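Side-chain contacts in putative short-chain dehydrogenase/reductase (Burkholderia xenovorans, PDB 5K9Z), which probably interconverts alcohols and carbonyl compounds with NAD or NADP as the hydride carrier: residues V69-E72 and A73-A76; H159-T162 and S163-A167. All blocks are in the same frame, centred on the assembly; numbering follows the deposited sequence. Where two conformers were deposited one is given.

Contact 1 (V69-E72 and A73-A76); sequences VSVE and AQVA
Val71 O is gripped by the first turn of helix 72-86. Val75 N gives Val71 O a hydrogen bond of 3.2 Å. Gln74 N adds a weak one to Val71 O at 3.0 Å, bent to 126° at the hydrogen. One residue on, Ala76 N bonds to Glu72 O at 2.9 Å. Val71 is thus the N-cap residue, and its carbonyl opens the helical bonding.

Van der Waals contacts run alongside. The Gln74 chain crosses the Val71 side chain at a slant, with Gln74 CG 3.9 Å from Val71 CG1. Val71 CG1 is anti to the backbone N (chi1 -178°), which turns this methyl toward the helix. The Gln74 amide follows, with NE2 4.0 Å from Val71 CG2. Val75 CG2 lies 3.5 Å from Val69 CA and beside Val69 CB, so it packs on the loop backbone.

The polar ends have partners beyond the two segments. Gln74 OE1 accepts from Asp68 N. Glu72 OE2 forms a salt bridge with Lys129 and a hydrogen bond with His130, both on helix 110-138. These two partners would favour a charged carboxylate. The backbone bonds start the helix at Val71, while the Gln74 bond and the Val69-Val75 packing tie the loop to its first turn.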
loop_
_atom_site.group_PDB
_atom_site.type_symbol
_atom_site.label_atom_id
_atom_site.label_comp_id
_atom_site.label_asym_id
_atom_site.label_seq_id
_atom_site.Cartn_x
_atom_site.Cartn_y
_atom_site.Cartn_z
ATOM N N VAL C 69 25.419 1.933 -14.285
ATOM C CA VAL C 69 24.441 0.847 -14.239
ATOM C C VAL C 69 23.428 0.914 -15.374
ATOM O O VAL C 69 22.736 -0.078 -15.632
ATOM C CB VAL C 69 23.686 0.781 -12.890
ATOM C CG1 VAL C 69 24.662 0.587 -11.752
ATOM C CG2 VAL C 69 22.826 2.026 -12.664
ATOM N N SER C 70 23.357 2.020 -16.108
ATOM C CA SER C 70 22.480 2.014 -17.272
ATOM C C SER C 70 23.042 1.191 -18.426
ATOM O O SER C 70 22.311 0.958 -19.397
ATOM C CB SER C 70 22.206 3.444 -17.758
ATOM O OG SER C 70 23.368 4.034 -18.305
ATOM N N VAL C 71 24.289 0.723 -18.329
ATOM C CA VAL C 71 24.951 -0.055 -19.384
ATOM C C VAL C 71 25.109 -1.486 -18.895
ATOM O O VAL C 71 25.918 -1.753 -18.000
ATOM C CB VAL C 71 26.320 0.527 -19.757
ATOM C CG1 VAL C 71 26.962 -0.289 -20.909
ATOM C CG2 VAL C 71 26.189 1.999 -20.116
ATOM N N GLU C 72 24.370 -2.417 -19.502
ATOM C CA GLU C 72 24.366 -3.788 -18.995
ATOM C C GLU C 72 25.776 -4.360 -18.924
ATOM O O GLU C 72 26.142 -5.024 -17.945
ATOM C CB GLU C 72 23.495 -4.678 -19.879
ATOM C CG GLU C 72 23.564 -6.124 -19.407
ATOM C CD GLU C 72 22.750 -7.073 -20.241
ATOM O OE1 GLU C 72 22.365 -6.715 -21.371
ATOM O OE2 GLU C 72 22.494 -8.194 -19.753
ATOM N N ALA C 73 26.586 -4.095 -19.955
ATOM C CA ALA C 73 27.928 -4.665 -20.022
ATOM C C ALA C 73 28.773 -4.222 -18.840
ATOM O O ALA C 73 29.617 -4.978 -18.355
ATOM C CB ALA C 73 28.608 -4.258 -21.338
ATOM N N GLN C 74 28.593 -2.974 -18.393
ATOM C CA GLN C 74 29.372 -2.498 -17.258
ATOM C C GLN C 74 28.915 -3.154 -15.955
ATOM O O GLN C 74 29.738 -3.453 -15.078
ATOM C CB GLN C 74 29.283 -0.978 -17.174
ATOM C CG GLN C 74 29.967 -0.297 -18.374
ATOM C CD GLN C 74 30.042 1.193 -18.220
ATOM O OE1 GLN C 74 30.051 1.712 -17.100
ATOM N NE2 GLN C 74 30.094 1.899 -19.341
ATOM N N VAL C 75 27.610 -3.384 -15.812
ATOM C CA VAL C 75 27.108 -4.090 -14.632
ATOM C C VAL C 75 27.649 -5.515 -14.612
ATOM O O VAL C 75 28.147 -5.993 -13.591
ATOM C CB VAL C 75 25.567 -4.061 -14.609
ATOM C CG1 VAL C 75 25.022 -4.952 -13.497
ATOM C CG2 VAL C 75 25.055 -2.617 -14.476
ATOM N N ALA C 76 27.599 -6.193 -15.761
ATOM C CA ALA C 76 28.124 -7.554 -15.845
ATOM C C ALA C 76 29.610 -7.577 -15.517
ATOM O O ALA C 76 30.089 -8.486 -14.827
ATOM C CB ALA C 76 27.865 -8.125 -17.241
#

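Contact 2 (H159-T162 and S163-A167); sequences HAYT and SAKHA
Helix 159-179 joins strands 141-146 and 184-191 in a beta-alpha-beta unit of the Rossmann fold. Its first turns hold Tyr161 and Lys165, spaced as in the Tyr-X-X-X-Lys motif of short-chain dehydrogenases. In relatives this pair serves catalysis and cofactor binding, so the same role is probable here.

Lys165 runs obliquely over one face of the Tyr161 ring. Its CE makes a CH-pi contact, 4.1 Å from the ring centroid of Tyr161 and 29° off the normal. Nearer the backbone, Lys165 CG lies over the rim of the same face. A bend at chi2 (-67°) lays the chain there, and the rest runs extended past Tyr161 OH. Lys165 NZ goes on to bond Val146 O, at the end of strand 141-146.

Thr162 and His166 stand side by side on another flank. Thr162 O takes two hydrogen bonds from His166, from opposite faces of its carbonyl plane. His166 N is 3.0 Å from Thr162 O, and His166 ND1 is 2.9 Å from it. The ND1 bond leaves the carbonyl plane by 42°. Thr162 CG2 also meets His166 ND1 at 3.7 Å, while Thr162 OG1 bonds back to Pro158 O.

The ND1 bond limits rotation of the imidazole and implies a proton on ND1. The CH-pi contact and the Val146 bond together hold Lys165 across the Tyr161 ring, with CE near the hydroxyl.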
loop_
_atom_site.group_PDB
_atom_site.type_symbol
_atom_site.label_atom_id
_atom_site.label_comp_id
_atom_site.label_asym_id
_atom_site.label_seq_id
_atom_site.Cartn_x
_atom_site.Cartn_y
_atom_site.Cartn_z
ATOM N N HIS C 159 7.131 11.633 -11.853
ATOM C CA HIS C 159 6.394 10.573 -12.540
ATOM C C HIS C 159 7.310 9.430 -12.948
ATOM O O HIS C 159 7.005 8.263 -12.698
ATOM C CB HIS C 159 5.673 11.118 -13.769
ATOM C CG HIS C 159 4.610 12.116 -13.451
ATOM N ND1 HIS C 159 3.604 11.867 -12.541
ATOM C CD2 HIS C 159 4.389 13.364 -13.928
ATOM C CE1 HIS C 159 2.814 12.924 -12.461
ATOM N NE2 HIS C 159 3.264 13.844 -13.298
ATOM N N ALA C 160 8.425 9.740 -13.611
ATOM C CA ALA C 160 9.306 8.658 -14.050
ATOM C C ALA C 160 9.903 7.939 -12.855
ATOM O O ALA C 160 9.966 6.702 -12.827
ATOM C CB ALA C 160 10.410 9.198 -14.956
ATOM N N TYR C 161 10.337 8.706 -11.856
ATOM C CA TYR C 161 10.826 8.134 -10.609
ATOM C C TYR C 161 9.805 7.184 -10.007
ATOM O O TYR C 161 10.120 6.033 -9.692
ATOM C CB TYR C 161 11.126 9.262 -9.629
ATOM C CG TYR C 161 11.897 8.885 -8.393
ATOM C CD1 TYR C 161 13.292 8.821 -8.424
ATOM C CD2 TYR C 161 11.249 8.694 -7.166
ATOM C CE1 TYR C 161 14.017 8.539 -7.290
ATOM C CE2 TYR C 161 11.973 8.424 -6.010
ATOM C CZ TYR C 161 13.352 8.335 -6.085
ATOM O OH TYR C 161 14.072 8.053 -4.955
ATOM N N THR C 162 8.555 7.637 -9.892
ATOM C CA THR C 162 7.538 6.813 -9.252
ATOM C C THR C 162 7.289 5.532 -10.055
ATOM O O THR C 162 7.184 4.443 -9.480
ATOM C CB THR C 162 6.252 7.626 -9.085
ATOM O OG1 THR C 162 6.485 8.769 -8.225
ATOM C CG2 THR C 162 5.143 6.768 -8.520
ATOM N N SER C 163 7.206 5.639 -11.385
ATOM C CA SER C 163 6.965 4.455 -12.201
ATOM C C SER C 163 8.129 3.473 -12.094
ATOM O O SER C 163 7.927 2.258 -11.928
ATOM C CB SER C 163 6.728 4.886 -13.646
ATOM O OG SER C 163 6.382 3.805 -14.475
ATOM N N ALA C 164 9.357 3.985 -12.206
ATOM C CA ALA C 164 10.550 3.146 -12.098
ATOM C C ALA C 164 10.603 2.428 -10.755
ATOM O O ALA C 164 10.913 1.236 -10.691
ATOM C CB ALA C 164 11.804 4.004 -12.278
ATOM N N LYS C 165 10.313 3.141 -9.665
ATOM C CA LYS C 165 10.431 2.529 -8.344
ATOM C C LYS C 165 9.352 1.474 -8.126
ATOM O O LYS C 165 9.610 0.457 -7.474
ATOM C CB LYS C 165 10.379 3.619 -7.260
ATOM C CG LYS C 165 11.575 4.569 -7.297
ATOM C CD LYS C 165 12.890 3.866 -6.922
ATOM C CE LYS C 165 14.081 4.836 -6.948
ATOM N NZ LYS C 165 15.366 4.178 -6.574
ATOM N N HIS C 166 8.131 1.709 -8.648
ATOM C CA HIS C 166 7.105 0.668 -8.646
ATOM C C HIS C 166 7.570 -0.548 -9.434
ATOM O O HIS C 166 7.360 -1.689 -9.011
ATOM C CB HIS C 166 5.785 1.190 -9.236
ATOM C CG HIS C 166 4.895 1.896 -8.254
ATOM N ND1 HIS C 166 5.152 3.169 -7.791
ATOM C CD2 HIS C 166 3.723 1.520 -7.682
ATOM C CE1 HIS C 166 4.191 3.538 -6.960
ATOM N NE2 HIS C 166 3.300 2.568 -6.895
ATOM N N ALA C 167 8.198 -0.315 -10.589
ATOM C CA ALA C 167 8.709 -1.407 -11.412
ATOM C C ALA C 167 9.799 -2.203 -10.691
ATOM O O ALA C 167 9.874 -3.434 -10.829
ATOM C CB ALA C 167 9.217 -0.847 -12.749
#

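How the contacts relate
Both contacts are local, at the N-terminal ends of two helices of one Rossmann-type domain. Their centres are about 20 Å apart, and their nearest atoms about 10 Å, so they do not touch. Helix 110-138 borders both: it meets contact 1 through Tyr126, among others, and contact 2 through Trp113, Thr116, Leu120 and Leu121. Contact 1 is a surface contact following strand 63-66, an outermost strand of the sheet within this chain. Contact 2 follows strand 141-146 and carries the probable active-site pair. A glycerol, probably from the crystallisation liquor, lies about 4 Å from the Ala76 side chain at contact 1. The second subunit reaches contact 2, where its His266 stacks on His159.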